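Local coordinates for protein uncharacterized esterase YxiM (Bacillus subtilis, PDB 2O14) that is functionally uncharacterised but is probably an esterase of the GDSL family, with a galactose-binding-like domain that holds a manganese ion in the crystal, at residues 16-21 with 42-47; 36-41 with 81-86; 50-55 with 76-81; 70-75 with 143-148. One frame throughout, in Å; residues are numbered along the deposited sequence.

Interaction 1. Residues 16-21 with 42-47; sequences YQFDFG and KGYGFQ. With MN (manganese (II) ion), chain B.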
# COMPACT_ATOMS: atom_id res chain seq x y z
N TYR A 16 -6.80 -14.17 17.99
CA TYR A 16 -5.49 -14.57 18.51
C TYR A 16 -4.69 -13.29 18.73
O TYR A 16 -4.56 -12.47 17.81
CB TYR A 16 -4.75 -15.45 17.50
CG TYR A 16 -5.52 -16.68 17.07
CD1 TYR A 16 -6.71 -16.58 16.35
CD2 TYR A 16 -5.05 -17.96 17.37
CE1 TYR A 16 -7.42 -17.71 15.94
CE2 TYR A 16 -5.75 -19.10 16.97
CZ TYR A 16 -6.93 -18.97 16.26
OH TYR A 16 -7.62 -20.10 15.89
N GLN A 17 -4.16 -13.10 19.93
CA GLN A 17 -3.40 -11.89 20.23
C GLN A 17 -2.01 -12.21 20.76
O GLN A 17 -1.85 -12.94 21.74
CB GLN A 17 -4.17 -11.02 21.22
CG GLN A 17 -5.49 -10.55 20.64
CD GLN A 17 -6.29 -9.69 21.59
OE1 GLN A 17 -7.38 -9.23 21.24
NE2 GLN A 17 -5.77 -9.46 22.79
N PHE A 18 -1.00 -11.64 20.10
CA PHE A 18 0.39 -11.88 20.46
C PHE A 18 1.12 -10.60 20.83
O PHE A 18 1.06 -9.61 20.09
CB PHE A 18 1.10 -12.57 19.29
CG PHE A 18 0.48 -13.88 18.90
CD1 PHE A 18 0.66 -15.02 19.70
CD2 PHE A 18 -0.31 -13.99 17.76
CE1 PHE A 18 0.06 -16.23 19.35
CE2 PHE A 18 -0.92 -15.20 17.41
CZ PHE A 18 -0.73 -16.32 18.20
N ASP A 19 1.78 -10.62 21.98
CA ASP A 19 2.56 -9.47 22.45
C ASP A 19 4.02 -9.89 22.34
O ASP A 19 4.53 -10.63 23.17
CB ASP A 19 2.20 -9.15 23.91
CG ASP A 19 3.17 -8.17 24.56
OD1 ASP A 19 3.83 -7.41 23.82
OD2 ASP A 19 3.28 -8.15 25.80
N PHE A 20 4.69 -9.42 21.29
CA PHE A 20 6.08 -9.76 21.02
C PHE A 20 7.09 -9.01 21.88
O PHE A 20 6.96 -7.81 22.10
CB PHE A 20 6.37 -9.53 19.55
CG PHE A 20 5.59 -10.43 18.63
CD1 PHE A 20 6.03 -11.72 18.34
CD2 PHE A 20 4.39 -9.99 18.07
CE1 PHE A 20 5.29 -12.57 17.51
CE2 PHE A 20 3.63 -10.83 17.24
CZ PHE A 20 4.09 -12.12 16.96
N GLY A 21 8.11 -9.72 22.34
CA GLY A 21 9.13 -9.11 23.17
C GLY A 21 9.31 -9.85 24.48
O GLY A 21 8.49 -10.72 24.81
N LYS A 42 1.74 -26.05 20.41
CA LYS A 42 1.30 -24.75 20.91
C LYS A 42 0.57 -23.99 19.80
O LYS A 42 -0.31 -23.19 20.07
CB LYS A 42 2.49 -23.91 21.39
CG LYS A 42 3.12 -24.39 22.68
CD LYS A 42 4.26 -23.48 23.09
CE LYS A 42 5.00 -24.03 24.29
NZ LYS A 42 6.16 -23.18 24.66
N GLY A 43 0.96 -24.23 18.55
CA GLY A 43 0.31 -23.57 17.43
C GLY A 43 0.94 -22.28 16.94
O GLY A 43 0.37 -21.61 16.07
N TYR A 44 2.11 -21.91 17.46
CA TYR A 44 2.75 -20.68 17.02
C TYR A 44 4.23 -20.65 17.41
O TYR A 44 4.69 -21.47 18.20
CB TYR A 44 2.06 -19.47 17.66
CG TYR A 44 2.19 -19.46 19.17
CD1 TYR A 44 1.24 -20.08 19.98
CD2 TYR A 44 3.28 -18.86 19.78
CE1 TYR A 44 1.39 -20.11 21.37
CE2 TYR A 44 3.44 -18.88 21.17
CZ TYR A 44 2.50 -19.51 21.95
OH TYR A 44 2.68 -19.57 23.32
N GLY A 45 4.96 -19.69 16.86
CA GLY A 45 6.37 -19.57 17.16
C GLY A 45 7.19 -19.22 15.93
O GLY A 45 6.68 -19.26 14.81
N PHE A 46 8.46 -18.90 16.13
CA PHE A 46 9.33 -18.55 15.02
C PHE A 46 9.96 -19.75 14.33
O PHE A 46 10.47 -20.67 14.99
CB PHE A 46 10.40 -17.58 15.51
CG PHE A 46 9.84 -16.26 15.94
CD1 PHE A 46 9.41 -15.33 14.99
CD2 PHE A 46 9.72 -15.95 17.29
CE1 PHE A 46 8.87 -14.11 15.39
CE2 PHE A 46 9.18 -14.73 17.69
CZ PHE A 46 8.75 -13.81 16.74
N GLN A 47 9.93 -19.73 13.01
CA GLN A 47 10.47 -20.81 12.20
C GLN A 47 11.99 -20.93 12.32
O GLN A 47 12.53 -22.03 12.37
CB GLN A 47 10.08 -20.60 10.73
CG GLN A 47 10.46 -21.76 9.81
CD GLN A 47 9.90 -23.09 10.30
OE1 GLN A 47 8.69 -23.22 10.51
NE2 GLN A 47 10.77 -24.08 10.47
MN MN B . 5.38 -7.20 25.65
O HOH W 1 5.86 -9.41 25.03
O HOH W 2 4.72 -5.34 26.52

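Interaction 2. Residues 36-41 with 81-86; sequences DRYDRS and NVDLPN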
# COMPACT_ATOMS: atom_id res chain seq x y z
N ASP A 36 11.17 -18.23 21.11
CA ASP A 36 10.04 -19.16 21.08
C ASP A 36 9.96 -19.77 19.69
O ASP A 36 9.37 -19.20 18.77
CB ASP A 36 8.72 -18.46 21.41
CG ASP A 36 8.60 -18.10 22.89
OD1 ASP A 36 9.13 -18.84 23.75
OD2 ASP A 36 7.94 -17.08 23.20
N ARG A 37 10.58 -20.94 19.53
CA ARG A 37 10.58 -21.64 18.25
C ARG A 37 9.17 -22.15 17.96
O ARG A 37 8.43 -22.50 18.89
CB ARG A 37 11.55 -22.83 18.32
CG ARG A 37 11.59 -23.70 17.07
CD ARG A 37 12.46 -24.92 17.31
NE ARG A 37 13.83 -24.54 17.66
CZ ARG A 37 14.71 -24.04 16.79
NH1 ARG A 37 14.37 -23.87 15.52
NH2 ARG A 37 15.93 -23.71 17.20
N TYR A 38 8.79 -22.18 16.69
CA TYR A 38 7.47 -22.67 16.30
C TYR A 38 7.26 -24.05 16.91
O TYR A 38 8.06 -24.96 16.69
CB TYR A 38 7.36 -22.80 14.79
CG TYR A 38 6.14 -23.58 14.38
CD1 TYR A 38 4.87 -23.02 14.48
CD2 TYR A 38 6.25 -24.90 13.94
CE1 TYR A 38 3.73 -23.75 14.16
CE2 TYR A 38 5.11 -25.65 13.62
CZ TYR A 38 3.86 -25.07 13.73
OH TYR A 38 2.73 -25.79 13.41
N ASP A 39 6.18 -24.20 17.66
CA ASP A 39 5.84 -25.47 18.31
C ASP A 39 4.42 -25.83 17.89
O ASP A 39 3.47 -25.15 18.27
CB ASP A 39 5.90 -25.32 19.83
CG ASP A 39 5.71 -26.63 20.56
OD1 ASP A 39 4.85 -27.43 20.13
OD2 ASP A 39 6.41 -26.86 21.57
N ARG A 40 4.27 -26.89 17.10
CA ARG A 40 2.95 -27.28 16.63
C ARG A 40 1.97 -27.63 17.74
O ARG A 40 0.76 -27.44 17.58
CB ARG A 40 3.07 -28.45 15.65
CG ARG A 40 1.76 -28.83 15.00
CD ARG A 40 1.98 -29.66 13.75
NE ARG A 40 2.62 -28.88 12.69
CZ ARG A 40 2.98 -29.39 11.51
NH1 ARG A 40 2.75 -30.66 11.23
NH2 ARG A 40 3.57 -28.61 10.61
N SER A 41 2.46 -28.11 18.88
CA SER A 41 1.58 -28.45 19.99
C SER A 41 1.01 -27.15 20.59
O SER A 41 -0.07 -27.16 21.19
CB SER A 41 2.31 -29.25 21.06
OG SER A 41 3.25 -28.46 21.77
N ASN A 81 5.17 -18.01 12.73
CA ASN A 81 4.10 -18.85 12.20
C ASN A 81 3.01 -19.03 13.24
O ASN A 81 3.27 -19.03 14.44
CB ASN A 81 4.62 -20.24 11.84
CG ASN A 81 5.88 -20.21 11.02
OD1 ASN A 81 6.13 -19.26 10.28
ND2 ASN A 81 6.69 -21.25 11.14
N VAL A 82 1.78 -19.18 12.75
CA VAL A 82 0.64 -19.41 13.61
C VAL A 82 -0.36 -20.29 12.86
O VAL A 82 -0.84 -19.94 11.79
CB VAL A 82 -0.04 -18.08 14.05
CG1 VAL A 82 -0.35 -17.22 12.84
CG2 VAL A 82 -1.32 -18.39 14.82
N ASP A 83 -0.62 -21.47 13.41
CA ASP A 83 -1.57 -22.39 12.80
C ASP A 83 -2.97 -21.83 12.99
O ASP A 83 -3.33 -21.39 14.09
CB ASP A 83 -1.45 -23.78 13.45
CG ASP A 83 -0.08 -24.38 13.27
OD1 ASP A 83 0.46 -24.29 12.15
OD2 ASP A 83 0.46 -24.96 14.24
N LEU A 84 -3.76 -21.84 11.92
CA LEU A 84 -5.12 -21.31 11.96
C LEU A 84 -6.06 -22.10 11.05
O LEU A 84 -5.68 -22.53 9.96
CB LEU A 84 -5.14 -19.86 11.47
CG LEU A 84 -4.24 -18.81 12.14
CD1 LEU A 84 -4.26 -17.53 11.30
CD2 LEU A 84 -4.72 -18.54 13.55
N PRO A 85 -7.31 -22.30 11.49
CA PRO A 85 -8.25 -23.03 10.63
C PRO A 85 -8.35 -22.20 9.35
O PRO A 85 -8.27 -20.98 9.41
CB PRO A 85 -9.55 -23.01 11.43
CG PRO A 85 -9.06 -23.00 12.86
CD PRO A 85 -7.91 -22.02 12.81
N ASN A 86 -8.51 -22.86 8.21
CA ASN A 86 -8.61 -22.12 6.95
C ASN A 86 -9.78 -21.13 6.96
O ASN A 86 -10.78 -21.34 7.64
CB ASN A 86 -8.76 -23.10 5.78
CG ASN A 86 -7.47 -23.82 5.46
OD1 ASN A 86 -7.47 -24.89 4.84
ND2 ASN A 86 -6.35 -23.22 5.85
O HOH W 3 -0.94 -26.33 16.00

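Interaction 3. Residues 50-55 with 76-81; sequences ENMRDV and SNNTFN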
# COMPACT_ATOMS: atom_id res chain seq x y z
N GLU A 50 17.00 -18.33 15.35
CA GLU A 50 18.38 -17.83 15.31
C GLU A 50 18.49 -16.45 14.67
O GLU A 50 19.45 -15.72 14.92
CB GLU A 50 19.29 -18.80 14.54
CG GLU A 50 18.93 -18.96 13.07
CD GLU A 50 18.03 -20.15 12.81
OE1 GLU A 50 17.18 -20.47 13.67
OE2 GLU A 50 18.16 -20.76 11.72
N ASN A 51 17.51 -16.08 13.85
CA ASN A 51 17.54 -14.78 13.19
C ASN A 51 16.53 -13.80 13.77
O ASN A 51 16.16 -12.82 13.12
CB ASN A 51 17.30 -14.96 11.68
CG ASN A 51 18.52 -15.51 10.96
OD1 ASN A 51 18.41 -16.17 9.93
ND2 ASN A 51 19.70 -15.23 11.50
N MSE A 52 16.09 -14.06 14.99
CA MSE A 52 15.14 -13.19 15.68
C MSE A 52 15.83 -12.68 16.93
O MSE A 52 16.68 -13.36 17.51
CB MSE A 52 13.88 -13.97 16.09
CG MSE A 52 13.10 -14.60 14.95
SE MSE A 52 12.35 -13.34 13.66
CE MSE A 52 11.54 -12.11 14.90
N ARG A 53 15.48 -11.47 17.36
CA ARG A 53 16.08 -10.88 18.55
C ARG A 53 15.08 -10.05 19.34
O ARG A 53 14.26 -9.34 18.75
CB ARG A 53 17.26 -10.00 18.13
CG ARG A 53 17.91 -9.21 19.25
CD ARG A 53 19.09 -8.41 18.72
NE ARG A 53 20.10 -9.29 18.14
CZ ARG A 53 21.04 -8.90 17.28
NH1 ARG A 53 21.92 -9.77 16.82
NH2 ARG A 53 21.08 -7.63 16.87
N ASP A 54 15.12 -10.14 20.66
CA ASP A 54 14.21 -9.36 21.51
C ASP A 54 14.77 -7.95 21.63
O ASP A 54 15.95 -7.77 21.90
CB ASP A 54 14.11 -9.97 22.91
CG ASP A 54 13.41 -11.31 22.91
OD1 ASP A 54 12.37 -11.42 22.23
OD2 ASP A 54 13.89 -12.23 23.61
N VAL A 55 13.92 -6.95 21.44
CA VAL A 55 14.38 -5.57 21.56
C VAL A 55 13.34 -4.70 22.24
O VAL A 55 12.14 -4.99 22.21
CB VAL A 55 14.72 -4.95 20.17
CG1 VAL A 55 15.84 -5.73 19.50
CG2 VAL A 55 13.48 -4.92 19.29
N SER A 76 11.85 -14.91 2.76
CA SER A 76 12.61 -15.38 3.91
C SER A 76 11.83 -16.39 4.74
O SER A 76 10.61 -16.32 4.85
CB SER A 76 13.01 -14.19 4.79
OG SER A 76 13.75 -14.63 5.90
N ASN A 77 12.55 -17.35 5.32
CA ASN A 77 11.94 -18.36 6.16
C ASN A 77 11.91 -17.86 7.59
O ASN A 77 11.38 -18.53 8.48
CB ASN A 77 12.74 -19.67 6.10
CG ASN A 77 12.41 -20.49 4.87
OD1 ASN A 77 13.22 -21.28 4.40
ND2 ASN A 77 11.19 -20.31 4.35
N ASN A 78 12.50 -16.68 7.80
CA ASN A 78 12.54 -16.07 9.13
C ASN A 78 11.18 -15.47 9.47
O ASN A 78 11.05 -14.26 9.65
CB ASN A 78 13.60 -14.96 9.16
CG ASN A 78 13.89 -14.48 10.58
OD1 ASN A 78 14.26 -13.32 10.80
ND2 ASN A 78 13.74 -15.37 11.55
N THR A 79 10.16 -16.31 9.58
CA THR A 79 8.82 -15.82 9.89
C THR A 79 8.29 -16.24 11.25
O THR A 79 8.86 -17.08 11.94
CB THR A 79 7.79 -16.34 8.87
OG1 THR A 79 7.86 -17.78 8.82
CG2 THR A 79 8.04 -15.75 7.48
N PHE A 80 7.19 -15.61 11.63
CA PHE A 80 6.48 -15.95 12.85
C PHE A 80 5.35 -16.78 12.26
O PHE A 80 4.65 -16.30 11.36
CB PHE A 80 5.89 -14.71 13.52
CG PHE A 80 4.83 -15.02 14.54
CD1 PHE A 80 5.17 -15.64 15.75
CD2 PHE A 80 3.50 -14.72 14.30
CE1 PHE A 80 4.19 -15.95 16.69
CE2 PHE A 80 2.51 -15.02 15.23
CZ PHE A 80 2.86 -15.64 16.43
N ASN A 81 5.17 -18.01 12.73
CA ASN A 81 4.10 -18.85 12.20
C ASN A 81 3.01 -19.03 13.24
O ASN A 81 3.27 -19.03 14.44
CB ASN A 81 4.62 -20.24 11.84
CG ASN A 81 5.88 -20.21 11.02
OD1 ASN A 81 6.13 -19.26 10.28
ND2 ASN A 81 6.69 -21.25 11.14

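Interaction 4. Residues 70-75 with 143-148; sequences LAYGTK and TAFTLS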
# COMPACT_ATOMS: atom_id res chain seq x y z
N LEU A 70 16.11 -10.20 11.94
CA LEU A 70 17.48 -9.99 11.49
C LEU A 70 17.67 -10.46 10.05
O LEU A 70 18.54 -9.97 9.33
CB LEU A 70 18.44 -10.73 12.42
CG LEU A 70 18.37 -10.29 13.88
CD1 LEU A 70 19.38 -11.08 14.71
CD2 LEU A 70 18.63 -8.80 13.98
N ALA A 71 16.85 -11.41 9.63
CA ALA A 71 16.86 -11.91 8.27
C ALA A 71 15.49 -11.50 7.76
O ALA A 71 14.50 -11.58 8.50
CB ALA A 71 17.01 -13.42 8.26
N TYR A 72 15.41 -11.02 6.53
CA TYR A 72 14.12 -10.60 5.98
C TYR A 72 14.00 -10.85 4.48
O TYR A 72 14.82 -11.55 3.90
CB TYR A 72 13.87 -9.12 6.30
CG TYR A 72 15.04 -8.24 5.97
CD1 TYR A 72 16.09 -8.06 6.87
CD2 TYR A 72 15.14 -7.64 4.72
CE1 TYR A 72 17.20 -7.31 6.53
CE2 TYR A 72 16.25 -6.89 4.37
CZ TYR A 72 17.28 -6.73 5.28
OH TYR A 72 18.38 -6.01 4.91
N GLY A 73 12.99 -10.24 3.87
CA GLY A 73 12.73 -10.44 2.45
C GLY A 73 11.45 -11.25 2.35
O GLY A 73 11.22 -12.14 3.17
N THR A 74 10.61 -10.96 1.36
CA THR A 74 9.33 -11.66 1.22
C THR A 74 9.39 -13.18 1.16
O THR A 74 8.41 -13.85 1.48
CB THR A 74 8.54 -11.14 -0.01
OG1 THR A 74 9.25 -11.47 -1.22
CG2 THR A 74 8.37 -9.62 0.06
N LYS A 75 10.53 -13.73 0.74
CA LYS A 75 10.67 -15.19 0.65
C LYS A 75 11.46 -15.77 1.82
O LYS A 75 11.71 -16.97 1.88
CB LYS A 75 11.36 -15.57 -0.66
CG LYS A 75 10.41 -15.95 -1.78
CD LYS A 75 9.36 -14.90 -2.04
CE LYS A 75 8.44 -15.33 -3.16
NZ LYS A 75 7.42 -14.33 -3.48
N THR A 143 17.60 -0.18 8.38
CA THR A 143 16.85 0.15 9.59
C THR A 143 16.31 -1.12 10.26
O THR A 143 16.33 -2.20 9.68
CB THR A 143 15.70 1.14 9.28
OG1 THR A 143 14.84 0.58 8.28
CG2 THR A 143 16.27 2.45 8.76
N ALA A 144 15.84 -0.98 11.50
CA ALA A 144 15.33 -2.12 12.25
C ALA A 144 13.91 -2.51 11.86
O ALA A 144 12.99 -1.68 11.84
CB ALA A 144 15.39 -1.82 13.74
N PHE A 145 13.72 -3.79 11.54
CA PHE A 145 12.40 -4.31 11.18
C PHE A 145 11.90 -5.03 12.42
O PHE A 145 12.29 -6.16 12.71
CB PHE A 145 12.54 -5.25 9.98
CG PHE A 145 13.20 -4.59 8.80
CD1 PHE A 145 12.76 -3.35 8.35
CD2 PHE A 145 14.29 -5.19 8.16
CE1 PHE A 145 13.39 -2.70 7.29
CE2 PHE A 145 14.93 -4.55 7.09
CZ PHE A 145 14.48 -3.30 6.66
N THR A 146 11.04 -4.34 13.16
CA THR A 146 10.52 -4.83 14.43
C THR A 146 9.01 -5.04 14.49
O THR A 146 8.25 -4.38 13.78
CB THR A 146 10.88 -3.86 15.54
OG1 THR A 146 10.25 -2.60 15.28
CG2 THR A 146 12.39 -3.65 15.60
N LEU A 147 8.59 -5.94 15.37
CA LEU A 147 7.18 -6.26 15.54
C LEU A 147 6.82 -6.27 17.03
O LEU A 147 7.42 -7.02 17.80
CB LEU A 147 6.88 -7.62 14.90
CG LEU A 147 5.43 -8.11 15.00
CD1 LEU A 147 4.50 -7.14 14.29
CD2 LEU A 147 5.31 -9.51 14.41
N SER A 148 5.85 -5.45 17.44
CA SER A 148 5.44 -5.40 18.85
C SER A 148 4.22 -6.25 19.15
O SER A 148 4.12 -6.83 20.22
CB SER A 148 5.14 -3.96 19.29
OG SER A 148 6.32 -3.24 19.59

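Interaction 1. Residues 16-21 with 42-47
Phe18 and Tyr44 mark the nearest approach of the two backbones, yet Phe18 CA and Tyr44 CA are still 9.7 Å apart, so strands 16-20 and 44-46 exchange no hydrogen bond and meet through their aromatic side chains. Phe18 brings one corner of its ring, CE1, over a face of the Tyr44 ring, where it sits 3.9 Å from Tyr44 CG, toward the rim. The planes are inclined at 49°, an oblique aromatic pair with centroids 5.4 Å apart. The tyrosine reaches this place with CG lodged between its own backbone N and carbonyl carbon (chi1 64°). Two residues further along each strand, Phe20 CE1 touches Phe46 CZ at 3.8 Å.

The strands belong to different sheets of a beta-sandwich, 15-20 to the mixed sheet and 44-46 to the margin of the five-stranded antiparallel one, so the rings fill the space between layers, as expected of a galactose-binding-like domain. Phe80 joins them, making edge-to-face pairs with Phe18, Phe20 and Phe46.

Asp19, between the two phenylalanines, turns to the other surface of its strand and grips manganese with both carboxylate oxygens, OD1 at 2.4 Å and OD2 at 2.3 Å from the ion. Waters 1 and 2 and ligands from Ser24 and Asp65 complete the coordination, while Asp19 OD2 also accepts a hydrogen bond from the backbone N of Glu26.

Interaction 2. Residues 36-41 with 81-86
Tyr38 and Asp83 meet almost perpendicularly: the phenol ring and the carboxylate plane are 88° apart, with the carboxylate at the edge of the ring beside the hydroxyl. Tyr38 OH donates to Asp83 OD2 over 2.6 Å, using the syn lone pair, the one on the side of the other oxygen. Setting CG of Tyr38 anti to the backbone N (chi1 168°) directs the ring toward strand 81-83. On the way, its CD1 rests 3.8 Å from Asn81 CB; Asn81 ND2 lies beside the root of the ring, 4.0 Å from Tyr38 CG, while Asn81 OD1 accepts from Thr79 OG1 and Asn133 ND2.

Arg40 approaches the same hydroxyl from another direction. Its NE, with Tyr38 OH lying close to the guanidinium plane, donates a nearly straight bond (166°) over 3.2 Å, and the backbone N of Arg40 lies above one face of the tyrosine ring. Beyond it, an Asx turn from Asp39 OD1 to Ser41 N shapes the loop. Water 3 forms a second bridge across the contact, donating to Arg40 O and to Asp83 OD2, while Asp83 OD1 accepts from Gln131 NE2.

Arg40 NE and Asp83 OD2, 4.7 Å apart, do not meet directly; the phenol relays between them, and the bond it receives from the guanidinium would probably polarise its O-H and strengthen its donation to the carboxylate.

Interaction 3. Residues 50-55 with 76-81
An inverse gamma turn centred on Asn78, just ahead of strand 80-83, pushes the side chain of that residue against Asn51 and Met52 at the start of strand 52-56. The backbones come nearest at Asn51 and Asn78, whose CA atoms are 6.6 Å apart. With CG anti to its backbone N (chi1 -168°), Asn78 extends its carboxamide across the gap, and Asn78 CG settles 3.6 Å from Asn51 CB. Met52, present as selenomethionine, supplies the other wall: its chain bends at both chi2 and chi3, and the selenium, SE, comes within 3.6 Å of Asn78 CG as the two side chains pass at a slant.

The contact joins the layers of the beta-sandwich near one end, since strand 52-56 runs in the mixed sheet beside 65-69 whereas 80-83 lies in the antiparallel sheet. Met52 is packed further by Phe46, Val67 and Phe69. Replacing Asn78 by an alanine would take away the carboxamide and is likely to open a gap beside the selenium and Asn51 CB.

The turn is braced from the N-terminal side, where Ser76 OG accepts from Asn78 N over 3.1 Å, with an N-H...O angle of 159°, forming an ST turn.

Interaction 4. Residues 70-75 with 143-148
Tyr72 and Phe145 make this contact by themselves, as an edge-to-face pair in which the phenylalanine gives the edge and the tyrosine the face. The ring centroids are 4.7 Å apart and the planes stand at 71°. Phe145 CE2 points at the middle of the Tyr72 ring, 3.5 Å above its plane, and is accordingly almost equally far from several of its carbons, with Tyr72 CE1 at 3.6 Å and Tyr72 CZ at 3.7 Å. The neighbouring atom of the edge, Phe145 CD2, comes to 3.6 Å from Tyr72 CD1, so the whole CD2-CE2 side of the phenylalanine bears on the face.

The tyrosine ring is brought round to meet it by a chi1 of 49°, which places CG between the backbone N and the carbonyl carbon. Phe145, buried, has the carbonyl oxygen of Thr143 over the centre of one of its faces, and it also packs on Val136 and Glu138. Tyr72 OH makes a weak hydrogen bond with Glu138 OE2.

A serine in place of Tyr72 would lack the ring, which would probably leave the edge of Phe145 without its aromatic partner and the loop 70-75 less firmly held. This T-shaped stack ties the loop between strands 65-69 and 80-83 to residues 143-148, near the start of the strand that runs on from there, at one end of the beta-sandwich of the galactose-binding-like domain.

How the interactions relate
All four contacts belong to the galactose-binding-like part of the chain and lie away from the predicted catalytic residues Ser171, Asp339 and His342. Interactions 1 and 2 have centres about 8 Å apart and are joined by probable backbone bonds, Phe46 N to Asp36 O and Phe46 O to Tyr38 N, both 2.8 Å. Interaction 3, whose centre is about 11 Å from that of interaction 1, shares Asn81 with interaction 2. The centre of interaction 4 lies about 8 Å from that of interaction 3, and between them Asn51 O probably accepts from Leu70 N at 2.9 Å. Only interaction 1 holds a manganese ligand; the side chain of Met52 in interaction 3 is about 13 Å from the ion.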